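Local coordinates for protein laccase (Botrytis aclada, PDB 3SQR) that oxidises phenolic substrates such as hydroquinones with its bound copper ions while reducing dioxygen to water, probably acting in lignin breakdown, at residues 472-477 against 508-513; 382-387 against 494-499. All coordinates share one frame; numbering follows the deposited sequence.

Interaction 1 (472-477 against 508-513); sequences FFIVAQ and GYLAIA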
loop_
_atom_site.group_PDB
_atom_site.type_symbol
_atom_site.label_atom_id
_atom_site.label_comp_id
_atom_site.label_asym_id
_atom_site.label_seq_id
_atom_site.Cartn_x
_atom_site.Cartn_y
_atom_site.Cartn_z
ATOM N N PHE A 472 8.967 7.229 -6.355
ATOM C CA PHE A 472 9.813 8.351 -5.942
ATOM C C PHE A 472 11.184 7.891 -5.543
ATOM O O PHE A 472 11.395 6.698 -5.299
ATOM C CB PHE A 472 9.161 9.185 -4.869
ATOM C CG PHE A 472 8.769 8.420 -3.646
ATOM C CD1 PHE A 472 9.713 7.788 -2.854
ATOM C CD2 PHE A 472 7.450 8.327 -3.299
ATOM C CE1 PHE A 472 9.300 7.088 -1.736
ATOM C CE2 PHE A 472 7.040 7.652 -2.155
ATOM C CZ PHE A 472 7.944 7.032 -1.406
ATOM N N PHE A 473 12.090 8.861 -5.448
ATOM C CA PHE A 473 13.464 8.605 -5.041
ATOM C C PHE A 473 13.612 9.181 -3.660
ATOM O O PHE A 473 13.238 10.346 -3.421
ATOM C CB PHE A 473 14.369 9.374 -6.002
ATOM C CG PHE A 473 14.376 8.851 -7.402
ATOM C CD1 PHE A 473 13.310 8.964 -8.256
ATOM C CD2 PHE A 473 15.520 8.233 -7.893
ATOM C CE1 PHE A 473 13.398 8.486 -9.588
ATOM C CE2 PHE A 473 15.585 7.793 -9.187
ATOM C CZ PHE A 473 14.556 7.889 -10.001
ATOM N N ILE A 474 14.071 8.368 -2.719
ATOM C CA ILE A 474 14.245 8.836 -1.355
ATOM C C ILE A 474 15.596 9.562 -1.276
ATOM O O ILE A 474 16.624 8.932 -1.051
ATOM C CB ILE A 474 14.195 7.708 -0.395
ATOM C CG1 ILE A 474 12.901 6.886 -0.569
ATOM C CG2 ILE A 474 14.359 8.249 1.032
ATOM C CD1 ILE A 474 12.733 5.783 0.552
ATOM N N VAL A 475 15.569 10.849 -1.547
ATOM C CA VAL A 475 16.813 11.636 -1.522
ATOM C C VAL A 475 17.287 11.934 -0.074
ATOM O O VAL A 475 18.476 12.129 0.194
ATOM C CB VAL A 475 16.761 12.831 -2.427
ATOM C CG1 VAL A 475 16.407 12.295 -3.916
ATOM C CG2 VAL A 475 15.845 13.949 -1.976
ATOM N N ALA A 476 16.359 11.865 0.856
ATOM C CA ALA A 476 16.665 12.015 2.289
ATOM C C ALA A 476 15.511 11.446 3.104
ATOM O O ALA A 476 14.338 11.686 2.833
ATOM C CB ALA A 476 16.844 13.500 2.646
ATOM N N GLN A 477 15.849 10.735 4.143
ATOM C CA GLN A 477 14.824 10.259 5.061
ATOM C C GLN A 477 15.528 10.399 6.412
ATOM O O GLN A 477 16.361 9.574 6.793
ATOM C CB GLN A 477 14.469 8.831 4.694
ATOM C CG GLN A 477 13.420 8.230 5.603
ATOM C CD GLN A 477 13.126 6.822 5.301
ATOM O OE1 GLN A 477 14.001 5.969 5.255
ATOM N NE2 GLN A 477 11.826 6.547 5.069
ATOM N N GLY A 508 10.953 14.258 11.930
ATOM C CA GLY A 508 11.953 14.478 10.911
ATOM C C GLY A 508 11.371 14.907 9.600
ATOM O O GLY A 508 10.355 15.582 9.555
ATOM N N TYR A 509 12.078 14.590 8.530
ATOM C CA TYR A 509 11.561 14.898 7.192
ATOM C C TYR A 509 11.907 13.810 6.189
ATOM O O TYR A 509 12.836 13.034 6.322
ATOM C CB TYR A 509 12.053 16.287 6.741
ATOM C CG TYR A 509 13.526 16.347 6.533
ATOM C CD1 TYR A 509 14.393 16.695 7.562
ATOM C CD2 TYR A 509 14.075 16.111 5.259
ATOM C CE1 TYR A 509 15.751 16.742 7.349
ATOM C CE2 TYR A 509 15.415 16.157 5.050
ATOM C CZ TYR A 509 16.251 16.481 6.096
ATOM O OH TYR A 509 17.597 16.551 5.823
ATOM N N LEU A 510 11.084 13.767 5.157
ATOM C CA LEU A 510 11.260 12.886 4.058
ATOM C C LEU A 510 11.308 13.755 2.813
ATOM O O LEU A 510 10.409 14.559 2.595
ATOM C CB LEU A 510 10.077 11.936 4.019
ATOM C CG LEU A 510 9.978 11.057 2.787
ATOM C CD1 LEU A 510 11.154 10.015 2.736
ATOM C CD2 LEU A 510 8.594 10.374 2.697
ATOM N N ALA A 511 12.389 13.588 2.058
ATOM C CA ALA A 511 12.565 14.310 0.815
ATOM C C ALA A 511 12.522 13.259 -0.283
ATOM O O ALA A 511 13.389 12.398 -0.366
ATOM C CB ALA A 511 13.922 15.082 0.820
ATOM N N ILE A 512 11.476 13.350 -1.102
ATOM C CA ILE A 512 11.237 12.411 -2.190
ATOM C C ILE A 512 11.227 13.154 -3.500
ATOM O O ILE A 512 10.576 14.173 -3.632
ATOM C CB ILE A 512 9.903 11.616 -1.992
ATOM C CG1 ILE A 512 8.709 12.515 -1.835
ATOM C CG2 ILE A 512 10.028 10.603 -0.838
ATOM C CD1 ILE A 512 7.377 11.765 -2.000
ATOM N N ALA A 513 11.946 12.631 -4.457
ATOM C CA ALA A 513 12.023 13.194 -5.795
ATOM C C ALA A 513 11.242 12.338 -6.777
ATOM O O ALA A 513 11.229 11.108 -6.688
ATOM C CB ALA A 513 13.505 13.250 -6.232
#
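The carbonyl oxygen of A511 is gripped by two successive amides of the facing strand. A476 N reaches A511 O at 3.3 Å, in the carbonyl plane and on a lone pair, while V475 N lies closer but makes a weak, bent bond, with an N-H...O angle of only 126°. V475 and A476 thus both face A511, and the pairing slips by one residue in a classic beta bulge, with I474 at the centre of an inverse gamma turn just before it. Regular antiparallel pairing resumes to both sides. A511 N returns a nearly straight bond to A476 O (2.8 Å, 176°), and F473 and A513 exchange amide bonds as a hydrogen-bonded pair, the shorter being F473 N to A513 O at 2.7 Å.

The two strands are inner neighbours in a six-stranded sheet of the third cupredoxin-like domain of this multicopper oxidase, where 509-515 is flanked on its other side by the antiparallel strand 448-455. On one face of the pair, A476, A511 and A513 present methyl groups. V475, at the bulge, bridges two of them, its CG2 set 3.6 Å from A511 CB and its CG1 against A513 CB. Beyond A511, the CE2 corner of the Y509 ring approaches A476 CB obliquely.

I512, L510, I474 and Q477 point to the opposite face. With its ring carbon between the backbone N and carbonyl carbon (chi1 56°), F472 turns its ring across I512, whose CG2 sits over one face, 3.7 Å from the ring centroid, in a CH-pi contact; I512 CD1 comes over the same side of the ring, beside CD2. L510 CD1 lies 4.0 Å from Q477 CB, the two side chains running alongside each other, and Q477 NE2 is hydrogen-bonded to A503 O and D370 OD2.

Interaction 2 (382-387 against 494-499); sequences LDVGGY and VNPPRR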
loop_
_atom_site.group_PDB
_atom_site.type_symbol
_atom_site.label_atom_id
_atom_site.label_comp_id
_atom_site.label_asym_id
_atom_site.label_seq_id
_atom_site.Cartn_x
_atom_site.Cartn_y
_atom_site.Cartn_z
ATOM N N LEU A 382 19.163 4.790 -11.276
ATOM C CA LEU A 382 18.683 6.043 -11.868
ATOM C C LEU A 382 19.024 7.168 -10.951
ATOM O O LEU A 382 19.025 7.024 -9.690
ATOM C CB LEU A 382 17.150 5.976 -12.086
ATOM C CG LEU A 382 16.611 4.868 -13.018
ATOM C CD1 LEU A 382 15.083 4.890 -12.907
ATOM C CD2 LEU A 382 17.068 5.056 -14.443
ATOM N N ASP A 383 19.247 8.321 -11.563
ATOM C CA ASP A 383 19.568 9.531 -10.843
ATOM C C ASP A 383 18.551 10.612 -10.983
ATOM O O ASP A 383 17.863 10.724 -11.999
ATOM C CB ASP A 383 20.916 10.100 -11.323
ATOM C CG ASP A 383 22.067 9.145 -11.079
ATOM O OD1 ASP A 383 21.980 8.197 -10.266
ATOM O OD2 ASP A 383 23.112 9.353 -11.716
ATOM N N VAL A 384 18.479 11.440 -9.950
ATOM C CA VAL A 384 17.535 12.515 -9.872
ATOM C C VAL A 384 18.264 13.669 -10.546
ATOM O O VAL A 384 19.387 13.968 -10.183
ATOM C CB VAL A 384 17.198 12.884 -8.414
ATOM C CG1 VAL A 384 16.305 14.168 -8.320
ATOM C CG2 VAL A 384 16.506 11.678 -7.710
ATOM N N GLY A 385 17.611 14.267 -11.524
ATOM C CA GLY A 385 18.185 15.357 -12.280
ATOM C C GLY A 385 17.868 16.685 -11.644
ATOM O O GLY A 385 17.520 16.782 -10.448
ATOM N N GLY A 386 17.937 17.742 -12.447
ATOM C CA GLY A 386 17.631 19.071 -11.923
ATOM C C GLY A 386 16.225 19.187 -11.392
ATOM O O GLY A 386 15.273 18.729 -12.018
ATOM N N TYR A 387 16.059 19.843 -10.248
ATOM C CA TYR A 387 14.753 19.893 -9.637
ATOM C C TYR A 387 14.262 21.237 -9.108
ATOM O O TYR A 387 15.053 22.193 -8.867
ATOM C CB TYR A 387 14.724 18.821 -8.522
ATOM C CG TYR A 387 15.614 19.111 -7.351
ATOM C CD1 TYR A 387 15.218 19.968 -6.330
ATOM C CD2 TYR A 387 16.877 18.519 -7.261
ATOM C CE1 TYR A 387 16.066 20.227 -5.232
ATOM C CE2 TYR A 387 17.720 18.757 -6.200
ATOM C CZ TYR A 387 17.333 19.616 -5.181
ATOM O OH TYR A 387 18.223 19.832 -4.130
ATOM N N VAL A 494 21.952 10.234 -6.451
ATOM C CA VAL A 494 22.561 9.190 -7.232
ATOM C C VAL A 494 22.085 7.817 -6.802
ATOM O O VAL A 494 22.502 7.258 -5.736
ATOM C CB VAL A 494 24.108 9.185 -7.108
ATOM C CG1 VAL A 494 24.645 8.118 -7.999
ATOM C CG2 VAL A 494 24.645 10.573 -7.520
ATOM N N ASN A 495 21.207 7.288 -7.627
ATOM C CA ASN A 495 20.523 6.042 -7.347
ATOM C C ASN A 495 20.121 5.854 -5.866
ATOM O O ASN A 495 20.474 4.841 -5.270
ATOM C CB ASN A 495 21.329 4.833 -7.811
ATOM C CG ASN A 495 20.480 3.613 -7.980
ATOM O OD1 ASN A 495 19.294 3.734 -8.361
ATOM N ND2 ASN A 495 21.052 2.428 -7.716
ATOM N N PRO A 496 19.345 6.784 -5.310
ATOM C CA PRO A 496 18.856 6.570 -3.960
ATOM C C PRO A 496 17.736 5.512 -3.963
ATOM O O PRO A 496 17.347 5.035 -5.012
ATOM C CB PRO A 496 18.309 7.912 -3.585
ATOM C CG PRO A 496 17.830 8.451 -4.878
ATOM C CD PRO A 496 18.798 8.014 -5.881
ATOM N N PRO A 497 17.297 5.072 -2.781
ATOM C CA PRO A 497 16.149 4.154 -2.827
ATOM C C PRO A 497 14.997 4.707 -3.653
ATOM O O PRO A 497 14.781 5.907 -3.754
ATOM C CB PRO A 497 15.738 4.000 -1.363
ATOM C CG PRO A 497 16.956 4.509 -0.574
ATOM C CD PRO A 497 17.622 5.499 -1.433
ATOM N N ARG A 498 14.242 3.799 -4.240
ATOM C CA ARG A 498 13.187 4.188 -5.159
ATOM C C ARG A 498 12.064 3.205 -4.953
ATOM O O ARG A 498 12.279 1.991 -5.004
ATOM C CB ARG A 498 13.710 4.140 -6.604
ATOM C CG ARG A 498 12.767 4.637 -7.687
ATOM C CD ARG A 498 13.479 4.717 -9.026
ATOM N NE ARG A 498 13.692 3.442 -9.677
ATOM C CZ ARG A 498 14.879 2.898 -9.971
ATOM N NH1 ARG A 498 15.976 3.497 -9.616
ATOM N NH2 ARG A 498 14.963 1.761 -10.613
ATOM N N ARG A 499 10.875 3.758 -4.682
ATOM C CA ARG A 499 9.767 2.963 -4.298
ATOM C C ARG A 499 8.521 3.837 -4.281
ATOM O O ARG A 499 8.521 4.957 -4.813
ATOM C CB ARG A 499 10.038 2.310 -2.930
ATOM C CG ARG A 499 10.011 3.283 -1.729
ATOM C CD ARG A 499 10.392 2.622 -0.388
ATOM N NE ARG A 499 9.670 1.355 -0.190
ATOM C CZ ARG A 499 10.057 0.382 0.633
ATOM N NH1 ARG A 499 11.185 0.469 1.309
ATOM N NH2 ARG A 499 9.355 -0.743 0.682
#
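Two hydrogen bonds between L382-D383 and N495 join the segments, each pairing a backbone amide with a side-chain oxygen. L382 N donates to N495 OD1 at 3.1 Å; the bond is fairly straight at hydrogen (159°), but the donor stands well above the amide plane of the asparagine and misses the lone-pair directions. In the other, N495 N gives its hydrogen to D383 OD1 at 2.9 Å, meeting the carboxylate on its anti side and bending to 137°. With its CG anti to the backbone N, N495 presents OD1 to L382 N, and its ND2 is taken up by P378 O, so that both ends of this amide hold the chain leading to L382.

A backbone CA-H...O contact adds to these bonds: L382 O lies only 2.9 Å from N495 CA. The segment 382-387 is an irregular loop that leads into strand 387-398 of the third cupredoxin-like domain, and 494-499 is the turn and short edge strand 498-499 of the sheet to which that strand also belongs. The contact holds the start of the loop at this edge strand, from where it crosses over F473 and A513 to W448 on its way to strand 387-398; the copper sites lie away from it.

Van der Waals packing centres on L382 and R498. The guanidinium of R498 lies flat beneath the leucine, whose CD1 stands over the centre of one face, 3.6 Å from R498 CZ; L382 CB and CG lean over the NH1 end. A bend at chi3 (76°) folds the otherwise extended arginine chain into this position, while L380 O and Y59 OH accept hydrogen bonds from its NH2 and NE. Nearer the solvent, V494 CG1 rests 3.5 Å from D383 OD1. V384 CG2 makes a looser approach to P496 CG, at 4.5 Å.

In the fold
From the N terminus, the chain first meets 382-387, the loop leading into strand 387-398. It then runs through strands 448-455 and 463-467 before reaching 472-477. Past 472-477 it loops out, and 494-499 comes back against 382-387, closing interaction 2 over a span of 106 intervening residues. Segment 508-513, on strand 509-515, next returns beside 472-477 and closes interaction 1, a shorter loop of 30 residues. The segments alternate along the chain, so the two closures cross and do not nest. They meet in one sheet, where 472-478 lies between 509-515 and edge strand 498-499; F472 and I474 probably bond through their amides to R499 and P497.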